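Local atomic coordinates of putative branched-chain amino acid ABC transporter (Rhodospirillum rubrum ATCC 11170, PDB entry 3HUT), a protein that probably serves as the extracytoplasmic binding component of an ABC importer, capturing branched-chain or related amino acids for delivery to the membrane transporter. Residues 221-226 with 243-248; 137-142 with 195-200; 247-252 with 336-341; 210-215 with 239-244; 232-237 with 343-348. One frame throughout, in Å; residues are numbered along the deposited sequence.

Contact 1 (221-226 with 243-248); sequences LPVYGS and EGVRLA
The phenol oxygen of Y224 is gripped twice. R246 NH1 donates to Y224 OH at 2.7 Å along a somewhat bent bond (138° at the hydrogen), and OD2 of D137 is the second hydrogen-bonding partner; the ion pair between R246 and D137 is long and weak. The oxygen lies in the guanidinium plane at its edge, while the ring and guanidinium planes stand 75° apart. Arginine suits this place because it runs alongside the tyrosine in the same direction with an extended chain: R246 CB lies over one face of the Y224 ring, near the rim, in a CH-pi contact, and R246 CD passes Y224 CZ at 3.6 Å, so that methylenes cover the aromatic carbons and the charged end still meets the hydroxyl.

Along the backbones the strands are joined by R246 N to V223 O at 2.8 Å and by G225 N to R246 O, also 2.8 Å. Water bridges continue the ladder at both ends, linking V223 O to G244 O and G225 O to A248 N. L247 CB packs 3.3 Å from G225 O. Branched V223 and V245 meet CG1 to CG1 at 4.2 Å, near L211 of helix 204-216. The parallel strands are the two arms of a beta-alpha-beta unit, connected through helix 232-238, as in the Rossmann-like lobes of periplasmic binding proteins.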
# COMPACT_ATOMS: atom_id res chain seq x y z
N LEU A 221 -6.47 25.38 13.08
CA LEU A 221 -7.27 24.18 12.85
C LEU A 221 -6.43 22.92 12.74
O LEU A 221 -5.35 22.92 12.14
CB LEU A 221 -8.11 24.34 11.58
CG LEU A 221 -9.12 25.49 11.59
CD1 LEU A 221 -9.94 25.45 10.31
CD2 LEU A 221 -10.03 25.37 12.81
N PRO A 222 -6.92 21.81 13.32
CA PRO A 222 -6.17 20.55 13.23
C PRO A 222 -6.23 20.03 11.80
O PRO A 222 -7.19 20.29 11.07
CB PRO A 222 -6.90 19.65 14.23
CG PRO A 222 -8.30 20.16 14.19
CD PRO A 222 -8.12 21.66 14.16
N VAL A 223 -5.20 19.28 11.40
CA VAL A 223 -5.13 18.74 10.05
C VAL A 223 -4.89 17.24 10.02
O VAL A 223 -4.03 16.73 10.74
CB VAL A 223 -4.00 19.43 9.25
CG1 VAL A 223 -3.86 18.77 7.87
CG2 VAL A 223 -4.30 20.92 9.11
N TYR A 224 -5.65 16.55 9.18
CA TYR A 224 -5.52 15.11 8.99
C TYR A 224 -5.21 14.96 7.51
O TYR A 224 -5.60 15.81 6.71
CB TYR A 224 -6.83 14.38 9.31
CG TYR A 224 -7.18 14.31 10.77
CD1 TYR A 224 -7.15 13.09 11.46
CD2 TYR A 224 -7.57 15.45 11.48
CE1 TYR A 224 -7.51 13.01 12.81
CE2 TYR A 224 -7.92 15.38 12.82
CZ TYR A 224 -7.89 14.16 13.48
OH TYR A 224 -8.26 14.08 14.81
N GLY A 225 -4.52 13.90 7.13
CA GLY A 225 -4.22 13.75 5.72
C GLY A 225 -3.90 12.35 5.23
O GLY A 225 -3.79 11.41 6.01
N SER A 226 -3.74 12.26 3.92
CA SER A 226 -3.43 11.02 3.24
C SER A 226 -2.08 10.44 3.63
O SER A 226 -1.19 11.15 4.11
CB SER A 226 -3.45 11.27 1.72
OG SER A 226 -2.87 10.19 1.01
N GLU A 243 3.71 20.36 12.39
CA GLU A 243 3.56 19.79 13.72
C GLU A 243 2.07 19.59 14.00
O GLU A 243 1.26 20.48 13.74
CB GLU A 243 4.15 20.73 14.78
CG GLU A 243 5.67 20.76 14.81
CD GLU A 243 6.26 19.50 15.40
OE1 GLU A 243 6.00 19.23 16.59
OE2 GLU A 243 7.00 18.79 14.69
N GLY A 244 1.71 18.43 14.53
CA GLY A 244 0.31 18.18 14.83
C GLY A 244 -0.50 17.53 13.72
O GLY A 244 -1.62 17.10 13.96
N VAL A 245 0.05 17.46 12.51
CA VAL A 245 -0.68 16.84 11.41
C VAL A 245 -0.84 15.34 11.69
O VAL A 245 0.09 14.68 12.17
CB VAL A 245 0.06 17.03 10.05
CG1 VAL A 245 -0.66 16.25 8.95
CG2 VAL A 245 0.09 18.51 9.69
N ARG A 246 -2.03 14.82 11.42
CA ARG A 246 -2.30 13.41 11.65
C ARG A 246 -2.51 12.67 10.34
O ARG A 246 -3.02 13.23 9.37
CB ARG A 246 -3.54 13.25 12.53
CG ARG A 246 -3.26 13.53 13.99
CD ARG A 246 -4.54 13.70 14.78
NE ARG A 246 -4.26 13.93 16.19
CZ ARG A 246 -5.18 14.24 17.10
NH1 ARG A 246 -6.45 14.37 16.74
NH2 ARG A 246 -4.81 14.43 18.36
N LEU A 247 -2.11 11.40 10.31
CA LEU A 247 -2.27 10.58 9.13
C LEU A 247 -2.15 9.11 9.52
O LEU A 247 -1.59 8.78 10.56
CB LEU A 247 -1.20 10.91 8.07
CG LEU A 247 0.29 10.68 8.35
CD1 LEU A 247 0.58 9.21 8.65
CD2 LEU A 247 1.10 11.10 7.13
N ALA A 248 -2.70 8.24 8.68
CA ALA A 248 -2.62 6.81 8.91
C ALA A 248 -1.88 6.19 7.73
O ALA A 248 -1.99 6.66 6.61
CB ALA A 248 -4.02 6.21 9.04
O HOH W 1 -4.35 16.69 13.78
O HOH W 2 -3.95 8.83 6.10

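Contact 2 (137-142 with 195-200); sequences DGFTSV and PQAIYL
The amide of Q196 engages the facing loop directly through its oxygen and, by way of a water, through its nitrogen. Q196 OE1 accepts from T140 N at 2.7 Å along an almost straight bond (174°), and more loosely from S141 N at 3.3 Å, a donor well above the carbonyl plane. Q196 NE2 gives a proton to a water at 3.1 Å, and the same water donates to G138 O and is hydrogen-bonded to T140 OG1. Glutamine fits here because its chain, extended beyond CG, carries an acceptor and a donor to a turn that needs both.

The backbone N of Q196 is shared between two acceptors of one residue, S141 O at 3.1 Å and S141 OG at 3.2 Å; the hydroxyl reaches it because it sits between the serine N and carbonyl carbon (chi1 77°).

The loop leads from helix 126-136 into strand 141-147. G138, with positive phi, is the C-prime residue of a Schellman motif that closes the helix, F139 N bonding back to M134 O. Strand 141-147 then lies beside strand 197-201 in the parallel part of the Rossmann-like sheet, where A197 and A143 are joined by a backbone bond.

F139 shields the start of this pairing. A197 CB, small enough to approach closely, stands over one face of the ring, 3.9 Å from its centroid, while Q196 CB comes to the ring edge. Deeper in, V142 CG2 packs against Y199 CB at 4.3 Å, and the Y199 hydroxyl finds its partner in N130 of helix 126-136.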
# COMPACT_ATOMS: atom_id res chain seq x y z
N ASP A 137 -13.01 11.19 16.49
CA ASP A 137 -12.34 12.24 17.26
C ASP A 137 -13.26 13.41 17.56
O ASP A 137 -12.81 14.44 18.08
CB ASP A 137 -11.07 12.72 16.54
CG ASP A 137 -9.92 11.75 16.70
OD1 ASP A 137 -10.09 10.74 17.41
OD2 ASP A 137 -8.83 11.99 16.12
N GLY A 138 -14.53 13.28 17.19
CA GLY A 138 -15.50 14.32 17.49
C GLY A 138 -15.84 15.37 16.44
O GLY A 138 -16.64 16.26 16.71
N PHE A 139 -15.26 15.27 15.25
CA PHE A 139 -15.52 16.24 14.21
C PHE A 139 -16.83 15.98 13.47
O PHE A 139 -17.19 14.83 13.21
CB PHE A 139 -14.36 16.27 13.22
CG PHE A 139 -13.07 16.73 13.84
CD1 PHE A 139 -12.90 18.07 14.19
CD2 PHE A 139 -12.06 15.83 14.13
CE1 PHE A 139 -11.74 18.50 14.83
CE2 PHE A 139 -10.89 16.24 14.77
CZ PHE A 139 -10.73 17.58 15.12
N THR A 140 -17.53 17.06 13.13
CA THR A 140 -18.79 16.96 12.42
C THR A 140 -18.81 17.84 11.17
O THR A 140 -19.73 17.75 10.36
CB THR A 140 -19.98 17.35 13.32
OG1 THR A 140 -19.73 18.63 13.91
CG2 THR A 140 -20.16 16.32 14.42
N SER A 141 -17.80 18.70 11.03
CA SER A 141 -17.70 19.56 9.85
C SER A 141 -16.23 19.66 9.48
O SER A 141 -15.38 19.96 10.32
CB SER A 141 -18.25 20.96 10.14
OG SER A 141 -17.32 21.72 10.88
N VAL A 142 -15.92 19.42 8.21
CA VAL A 142 -14.54 19.46 7.77
C VAL A 142 -14.37 20.11 6.40
O VAL A 142 -15.33 20.26 5.64
CB VAL A 142 -13.95 18.03 7.72
CG1 VAL A 142 -14.66 17.23 6.62
CG2 VAL A 142 -12.44 18.06 7.49
N PRO A 195 -14.72 25.54 9.13
CA PRO A 195 -14.81 24.11 9.43
C PRO A 195 -14.05 23.82 10.72
O PRO A 195 -13.23 24.63 11.14
CB PRO A 195 -14.16 23.46 8.20
CG PRO A 195 -13.14 24.48 7.80
CD PRO A 195 -13.90 25.78 7.93
N GLN A 196 -14.32 22.68 11.36
CA GLN A 196 -13.63 22.32 12.60
C GLN A 196 -12.26 21.73 12.31
O GLN A 196 -11.36 21.79 13.15
CB GLN A 196 -14.45 21.30 13.39
CG GLN A 196 -15.86 21.72 13.72
CD GLN A 196 -16.63 20.59 14.38
OE1 GLN A 196 -16.54 19.44 13.96
NE2 GLN A 196 -17.41 20.92 15.42
N ALA A 197 -12.09 21.14 11.13
CA ALA A 197 -10.82 20.54 10.78
C ALA A 197 -10.65 20.46 9.27
O ALA A 197 -11.58 20.74 8.51
CB ALA A 197 -10.71 19.14 11.38
N ILE A 198 -9.45 20.08 8.85
CA ILE A 198 -9.11 19.96 7.44
C ILE A 198 -8.54 18.59 7.12
O ILE A 198 -7.71 18.06 7.86
CB ILE A 198 -8.04 21.02 7.06
CG1 ILE A 198 -8.54 22.42 7.40
CG2 ILE A 198 -7.70 20.90 5.57
CD1 ILE A 198 -7.51 23.51 7.21
N TYR A 199 -9.00 18.01 6.01
CA TYR A 199 -8.49 16.72 5.57
C TYR A 199 -7.80 16.95 4.24
O TYR A 199 -8.42 17.46 3.30
CB TYR A 199 -9.62 15.69 5.37
CG TYR A 199 -9.07 14.37 4.89
CD1 TYR A 199 -8.31 13.56 5.73
CD2 TYR A 199 -9.25 13.96 3.56
CE1 TYR A 199 -7.73 12.37 5.28
CE2 TYR A 199 -8.67 12.76 3.09
CZ TYR A 199 -7.91 11.98 3.96
OH TYR A 199 -7.32 10.81 3.52
N LEU A 200 -6.53 16.58 4.15
CA LEU A 200 -5.77 16.78 2.92
C LEU A 200 -5.56 15.50 2.11
O LEU A 200 -4.87 14.58 2.55
CB LEU A 200 -4.40 17.38 3.24
CG LEU A 200 -4.39 18.74 3.96
CD1 LEU A 200 -2.94 19.18 4.22
CD2 LEU A 200 -5.13 19.77 3.11
O HOH W 3 -18.53 18.20 16.23

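Contact 3 (247-252 with 336-341)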
# COMPACT_ATOMS: atom_id res chain seq x y z
N LEU A 247 -2.11 11.40 10.31
CA LEU A 247 -2.27 10.58 9.13
C LEU A 247 -2.15 9.11 9.52
O LEU A 247 -1.59 8.78 10.56
CB LEU A 247 -1.20 10.91 8.07
CG LEU A 247 0.29 10.68 8.35
CD1 LEU A 247 0.58 9.21 8.65
CD2 LEU A 247 1.10 11.10 7.13
N ALA A 248 -2.70 8.24 8.68
CA ALA A 248 -2.62 6.81 8.91
C ALA A 248 -1.88 6.19 7.73
O ALA A 248 -1.99 6.66 6.61
CB ALA A 248 -4.02 6.21 9.04
N THR A 249 -1.12 5.13 7.99
CA THR A 249 -0.39 4.46 6.93
C THR A 249 -0.24 2.98 7.27
O THR A 249 -0.36 2.59 8.43
CB THR A 249 1.01 5.08 6.72
OG1 THR A 249 1.59 4.55 5.53
CG2 THR A 249 1.92 4.78 7.90
N ALA A 250 0.02 2.16 6.26
CA ALA A 250 0.18 0.73 6.45
C ALA A 250 1.53 0.40 7.08
O ALA A 250 1.60 -0.13 8.18
CB ALA A 250 0.03 0.01 5.10
N PHE A 251 2.60 0.74 6.37
CA PHE A 251 3.96 0.49 6.85
C PHE A 251 4.50 1.69 7.65
O PHE A 251 4.52 2.81 7.15
CB PHE A 251 4.89 0.21 5.67
CG PHE A 251 6.33 0.02 6.05
CD1 PHE A 251 6.70 -0.95 6.97
CD2 PHE A 251 7.33 0.79 5.46
CE1 PHE A 251 8.04 -1.15 7.31
CE2 PHE A 251 8.67 0.59 5.78
CZ PHE A 251 9.03 -0.38 6.71
N VAL A 252 4.93 1.44 8.88
CA VAL A 252 5.48 2.50 9.71
C VAL A 252 6.95 2.20 9.98
O VAL A 252 7.28 1.25 10.68
CB VAL A 252 4.74 2.61 11.05
CG1 VAL A 252 5.28 3.79 11.85
CG2 VAL A 252 3.25 2.77 10.80
N THR A 336 -2.04 2.23 10.87
CA THR A 336 -1.46 2.78 12.10
C THR A 336 -1.59 4.30 12.08
O THR A 336 -1.10 4.96 11.16
CB THR A 336 0.02 2.38 12.23
OG1 THR A 336 0.13 0.95 12.26
CG2 THR A 336 0.63 2.96 13.49
N ARG A 337 -2.24 4.85 13.10
CA ARG A 337 -2.44 6.30 13.19
C ARG A 337 -1.21 6.99 13.76
O ARG A 337 -0.67 6.56 14.78
CB ARG A 337 -3.65 6.61 14.07
CG ARG A 337 -4.97 6.07 13.51
CD ARG A 337 -6.09 6.28 14.52
NE ARG A 337 -7.40 5.86 14.00
CZ ARG A 337 -8.53 5.94 14.70
NH1 ARG A 337 -8.51 6.41 15.94
NH2 ARG A 337 -9.67 5.55 14.16
N LEU A 338 -0.79 8.06 13.10
CA LEU A 338 0.39 8.80 13.51
C LEU A 338 0.12 10.29 13.64
O LEU A 338 -0.89 10.80 13.15
CB LEU A 338 1.50 8.61 12.46
CG LEU A 338 1.85 7.19 12.03
CD1 LEU A 338 2.73 7.24 10.79
CD2 LEU A 338 2.56 6.46 13.16
N VAL A 339 1.03 10.99 14.32
CA VAL A 339 0.93 12.43 14.47
C VAL A 339 2.35 12.95 14.40
O VAL A 339 3.29 12.29 14.86
CB VAL A 339 0.30 12.86 15.83
CG1 VAL A 339 1.20 12.47 16.98
CG2 VAL A 339 0.05 14.36 15.84
N VAL A 340 2.52 14.11 13.78
CA VAL A 340 3.84 14.72 13.67
C VAL A 340 4.06 15.49 14.95
O VAL A 340 3.31 16.41 15.25
CB VAL A 340 3.91 15.71 12.49
CG1 VAL A 340 5.29 16.37 12.46
CG2 VAL A 340 3.63 14.98 11.18
N ARG A 341 5.07 15.12 15.72
CA ARG A 341 5.36 15.83 16.96
C ARG A 341 6.86 15.90 17.16
O ARG A 341 7.56 14.89 17.08
CB ARG A 341 4.69 15.14 18.15
CG ARG A 341 4.60 16.03 19.38
CD ARG A 341 3.77 17.28 19.10
NE ARG A 341 2.35 16.99 18.91
CZ ARG A 341 1.45 17.88 18.48
NH1 ARG A 341 1.82 19.12 18.18
NH2 ARG A 341 0.17 17.53 18.36
O HOH W 4 -0.41 -0.53 9.92
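Four backbone hydrogen bonds tie L247 and T249 to L338 and T336. L338 N reaches L247 O at 2.8 Å, and L247 N returns to L338 O at 3.1 Å. T336 N meets T249 O at 3.0 Å, and T249 N pairs with T336 O. Between these two hydrogen-bonded pairs lies the non-hydrogen-bonded pair A248 and R337, where A248 CA offers a CA-H...O contact to T336 O at 3.3 Å. Alanine suits that spot: helix 126-136 lies against its methyl, and W133 of this helix takes R337 in a cation-pi contact.

The apolar contacts lie on the other face of the sheet. In L247 the first torsion (chi1 64°) holds CG between the backbone N and the carbonyl carbon, and the second (chi2 60°) then turns CD1 across to L338 CD1 at 3.6 Å. The CD1 branch of L338 also touches T249 CG2, and its CD2 meets V252 CG1 tip to tip at 4.0 Å. Leucine thus has one branch for the strand and one for the segment beyond it. V252 CG2, the other valine branch, rests on T336 CB at 3.6 Å.

One water makes the polar link past the strand end, hydrogen-bonded to A250 O at 2.7 Å and to T336 OG1.

Here the parallel sheet gains an antiparallel neighbour, strand 331-341. The chain leaving T249 turns away, F251 packing on helix 258-271; this is consistent with the interlobe crossovers of type I periplasmic binding proteins.

Contact 4 (210-215 with 239-244)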
# COMPACT_ATOMS: atom_id res chain seq x y z
N PHE A 210 1.50 24.25 1.56
CA PHE A 210 0.15 24.67 1.89
C PHE A 210 0.03 24.95 3.39
O PHE A 210 -0.53 25.97 3.80
CB PHE A 210 -0.88 23.60 1.53
CG PHE A 210 -2.23 23.84 2.14
CD1 PHE A 210 -2.97 24.97 1.80
CD2 PHE A 210 -2.72 22.98 3.12
CE1 PHE A 210 -4.19 25.24 2.42
CE2 PHE A 210 -3.94 23.24 3.75
CZ PHE A 210 -4.67 24.38 3.40
N LEU A 211 0.54 24.03 4.20
CA LEU A 211 0.47 24.18 5.65
C LEU A 211 1.29 25.38 6.14
O LEU A 211 0.91 26.01 7.13
CB LEU A 211 0.94 22.89 6.33
CG LEU A 211 -0.07 21.75 6.11
CD1 LEU A 211 0.51 20.43 6.56
CD2 LEU A 211 -1.36 22.08 6.86
N ARG A 212 2.39 25.68 5.48
CA ARG A 212 3.19 26.84 5.87
C ARG A 212 2.34 28.09 5.65
O ARG A 212 2.35 29.02 6.45
CB ARG A 212 4.48 26.93 5.04
CG ARG A 212 5.57 25.92 5.42
CD ARG A 212 6.77 26.05 4.49
NE ARG A 212 7.36 27.39 4.57
CZ ARG A 212 8.13 27.92 3.62
NH1 ARG A 212 8.41 27.24 2.51
NH2 ARG A 212 8.64 29.14 3.79
N ALA A 213 1.59 28.11 4.55
CA ALA A 213 0.74 29.26 4.24
C ALA A 213 -0.44 29.31 5.22
O ALA A 213 -0.80 30.37 5.73
CB ALA A 213 0.24 29.16 2.81
N LEU A 214 -1.05 28.15 5.47
CA LEU A 214 -2.18 28.08 6.38
C LEU A 214 -1.78 28.58 7.77
O LEU A 214 -2.46 29.43 8.35
CB LEU A 214 -2.68 26.63 6.48
CG LEU A 214 -3.82 26.39 7.48
CD1 LEU A 214 -5.08 27.11 7.01
CD2 LEU A 214 -4.08 24.90 7.62
N ARG A 215 -0.67 28.07 8.30
CA ARG A 215 -0.23 28.49 9.62
C ARG A 215 0.27 29.92 9.66
O ARG A 215 0.17 30.60 10.69
CB ARG A 215 0.86 27.55 10.15
CG ARG A 215 0.44 26.10 10.27
CD ARG A 215 -0.85 25.94 11.07
NE ARG A 215 -1.14 24.53 11.33
CZ ARG A 215 -2.35 24.06 11.64
NH1 ARG A 215 -3.38 24.89 11.74
NH2 ARG A 215 -2.51 22.76 11.85
N GLY A 239 8.63 21.82 8.27
CA GLY A 239 9.13 22.28 9.55
C GLY A 239 8.02 22.47 10.57
O GLY A 239 7.07 21.69 10.61
N PRO A 240 8.09 23.53 11.39
CA PRO A 240 7.08 23.82 12.42
C PRO A 240 5.63 23.76 11.92
O PRO A 240 4.73 23.37 12.67
CB PRO A 240 7.46 25.22 12.89
CG PRO A 240 8.96 25.21 12.76
CD PRO A 240 9.16 24.55 11.40
N ALA A 241 5.41 24.13 10.67
CA ALA A 241 4.06 24.15 10.11
C ALA A 241 3.36 22.79 10.05
O ALA A 241 2.13 22.74 10.00
CB ALA A 241 4.07 24.80 8.73
N VAL A 242 4.11 21.70 10.04
CA VAL A 242 3.47 20.38 9.97
C VAL A 242 3.30 19.69 11.32
O VAL A 242 2.78 18.57 11.39
CB VAL A 242 4.22 19.44 8.98
CG1 VAL A 242 4.18 20.03 7.58
CG2 VAL A 242 5.66 19.21 9.43
N GLU A 243 3.71 20.36 12.39
CA GLU A 243 3.56 19.79 13.72
C GLU A 243 2.07 19.59 14.00
O GLU A 243 1.26 20.48 13.74
CB GLU A 243 4.15 20.73 14.78
CG GLU A 243 5.67 20.76 14.81
CD GLU A 243 6.26 19.50 15.40
OE1 GLU A 243 6.00 19.23 16.59
OE2 GLU A 243 7.00 18.79 14.69
N GLY A 244 1.71 18.43 14.53
CA GLY A 244 0.31 18.18 14.83
C GLY A 244 -0.50 17.53 13.72
O GLY A 244 -1.62 17.10 13.96
O HOH W 5 0.05 21.75 11.38
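This is a close van der Waals contact between a helix and a 3-10 turn, bridged by one water, on the helical layer that flanks the sheet. Helix 204-216 supplies L211, R212 and R215; the turn 240-242, between helix 232-238 and strand 246-249, supplies A241 and V242. G239 leaves helical geometry with positive phi, a conformation glycine takes readily, and the bond from V242 N to G239 O closes the turn that presents A241.

The methyl of A241 points at the helix and rests directly on its backbone: CB lies 3.6 Å from R212 CA and 3.7 Å from L211 O, with R212 CG beside it at 3.8 Å. A small side chain suits this place, since it lets turn and helix approach until main chain is touched.

Deeper in, L211 and V242 cross at about a right angle, L211 CD1 meeting V242 CG1 at 3.8 Å. Both also touch F234 of helix 232-238, so these branched side chains belong to the buried layer between helices and sheet.

Farther along the helix, R215 CG passes 3.8 Å from A241 O. Beyond CG the chain bends at its second torsion (chi2 -52°). The guanidinium NH2 donates to a water at 2.8 Å; that water lies in the guanidinium plane and is hydrogen-bonded to A241 O at 2.7 Å and to E243 O. R215 NH1 serves L221 O and S219 O.

The chemistry implies that shape holds the L211 side, whereas at the R215 end the arginine charge probably polarises the water that links it to A241 O and E243 O.

Contact 5 (232-237 with 343-348); sequences PKFIDL and GDFRVI
P232 starts the contact by bringing its ring nitrogen to the edge of the F345 ring, with P232 N 4.3 Å from F345 CE2. The setting is a helix packed on a beta hairpin: helix 232-238 of the beta-alpha-beta unit lies against the hairpin of strands 331-341 and 344-347, which turns through G343. Proline suits the first turn of a helix because its nitrogen has no proton that would need a partner there.

F234 follows, buried. Its first torsion (chi1 -178°) sets CG opposite the backbone N, and the ring reaches F345 at about a right angle between the side chains, CD2 lying 4.2 Å from F345 CE1. F234 also packs on Y204, at the start of helix 204-216.

I235 carries most of the contact. Its long branch puts CD1 over one face of the F345 ring, a CH-pi contact 4.2 Å from the centroid, and the same methyl lies 3.4 Å from D344 CA and 3.5 Å from G343 O. The shorter branch, CG2, rests on G343 O at 3.7 Å. A beta-branched residue of this length can cover ring and turn together, while the positive phi of G343 suits glycine at the hairpin turn. Y230 meets F345 edge-to-face. Within the hairpin strand, F345 N donates to D344 OD1 at 2.7 Å, on the anti side of the carboxylate and 29° out of its plane.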
# COMPACT_ATOMS: atom_id res chain seq x y z
N PRO A 232 9.91 11.56 5.33
CA PRO A 232 10.68 12.48 6.16
C PRO A 232 10.69 13.86 5.50
O PRO A 232 10.82 14.89 6.17
CB PRO A 232 12.07 11.82 6.21
CG PRO A 232 12.12 10.99 4.96
CD PRO A 232 10.72 10.43 4.87
N LYS A 233 10.53 13.89 4.17
CA LYS A 233 10.51 15.14 3.43
C LYS A 233 9.35 16.03 3.83
O LYS A 233 9.44 17.25 3.72
CB LYS A 233 10.47 14.86 1.92
CG LYS A 233 11.72 14.14 1.41
CD LYS A 233 11.66 13.82 -0.08
CE LYS A 233 11.93 15.04 -0.96
NZ LYS A 233 10.81 16.03 -1.01
N PHE A 234 8.26 15.44 4.30
CA PHE A 234 7.10 16.22 4.72
C PHE A 234 7.54 17.16 5.84
O PHE A 234 7.15 18.32 5.89
CB PHE A 234 5.97 15.30 5.21
CG PHE A 234 4.72 16.04 5.62
CD1 PHE A 234 4.12 16.95 4.76
CD2 PHE A 234 4.14 15.80 6.86
CE1 PHE A 234 2.94 17.61 5.11
CE2 PHE A 234 2.96 16.45 7.24
CZ PHE A 234 2.36 17.36 6.36
N ILE A 235 8.37 16.64 6.74
CA ILE A 235 8.87 17.41 7.86
C ILE A 235 10.01 18.34 7.43
O ILE A 235 10.07 19.49 7.85
CB ILE A 235 9.34 16.48 9.00
CG1 ILE A 235 8.15 15.64 9.48
CG2 ILE A 235 9.96 17.29 10.14
CD1 ILE A 235 8.51 14.54 10.46
N ASP A 236 10.91 17.84 6.58
CA ASP A 236 12.01 18.68 6.12
C ASP A 236 11.47 19.87 5.34
O ASP A 236 12.04 20.96 5.40
CB ASP A 236 12.97 17.90 5.23
CG ASP A 236 13.61 16.72 5.93
OD1 ASP A 236 13.96 16.85 7.12
OD2 ASP A 236 13.78 15.67 5.28
N LEU A 237 10.38 19.66 4.61
CA LEU A 237 9.77 20.71 3.81
C LEU A 237 8.82 21.63 4.57
O LEU A 237 8.70 22.81 4.25
CB LEU A 237 9.01 20.10 2.63
CG LEU A 237 9.85 19.37 1.57
CD1 LEU A 237 8.91 18.69 0.58
CD2 LEU A 237 10.78 20.37 0.86
N GLY A 343 9.27 17.10 15.26
CA GLY A 343 10.09 16.72 14.12
C GLY A 343 10.09 15.29 13.61
O GLY A 343 10.99 14.92 12.85
N ASP A 344 9.13 14.47 14.02
CA ASP A 344 9.07 13.10 13.52
C ASP A 344 7.67 12.55 13.69
O ASP A 344 6.87 13.08 14.46
CB ASP A 344 10.07 12.21 14.26
CG ASP A 344 10.51 11.00 13.43
OD1 ASP A 344 9.87 10.69 12.40
OD2 ASP A 344 11.51 10.36 13.81
N PHE A 345 7.38 11.48 12.95
CA PHE A 345 6.08 10.84 13.03
C PHE A 345 6.03 9.98 14.29
O PHE A 345 6.95 9.21 14.57
CB PHE A 345 5.86 9.97 11.79
CG PHE A 345 5.87 10.74 10.50
CD1 PHE A 345 4.75 11.46 10.10
CD2 PHE A 345 7.01 10.75 9.70
CE1 PHE A 345 4.77 12.19 8.91
CE2 PHE A 345 7.03 11.48 8.52
CZ PHE A 345 5.91 12.20 8.12
N ARG A 346 4.96 10.13 15.06
CA ARG A 346 4.80 9.39 16.30
C ARG A 346 3.59 8.46 16.25
O ARG A 346 2.53 8.83 15.76
CB ARG A 346 4.62 10.37 17.47
CG ARG A 346 5.80 11.31 17.69
CD ARG A 346 7.08 10.53 17.98
NE ARG A 346 8.19 11.36 18.42
CZ ARG A 346 8.76 12.31 17.67
NH1 ARG A 346 8.31 12.53 16.45
NH2 ARG A 346 9.78 13.01 18.14
N VAL A 347 3.76 7.24 16.75
CA VAL A 347 2.65 6.30 16.78
C VAL A 347 1.72 6.76 17.90
O VAL A 347 2.13 6.84 19.06
CB VAL A 347 3.14 4.86 17.05
CG1 VAL A 347 1.95 3.91 17.09
CG2 VAL A 347 4.11 4.43 15.95
N ILE A 348 0.48 7.09 17.55
CA ILE A 348 -0.50 7.55 18.53
C ILE A 348 -0.90 6.46 19.52
O ILE A 348 -0.88 6.74 20.74
CB ILE A 348 -1.77 8.08 17.82
CG1 ILE A 348 -1.42 9.32 17.00
CG2 ILE A 348 -2.84 8.41 18.84
CD1 ILE A 348 -2.57 9.87 16.19

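How the contacts relate
Contacts 1 and 3 are buried and share strand 246-249, which pairs in parallel on one edge and antiparallel on the other; backbone bonds carry both. Contact 2 continues the same sheet through strand 197-201, neighbour of 223-225, but lies partly open, and a glutamine amide does there much of what main chain does elsewhere. Contact 4 joins a helix to a turn through apolar side chains and a bridging water, whereas contact 5, at the surface, joins a helix to the hairpin at the end of the sheet around a phenylalanine. L200 of contact 2 packs on F210 of contact 4, and E243, common to contacts 1 and 4, bonds G343 of contact 5.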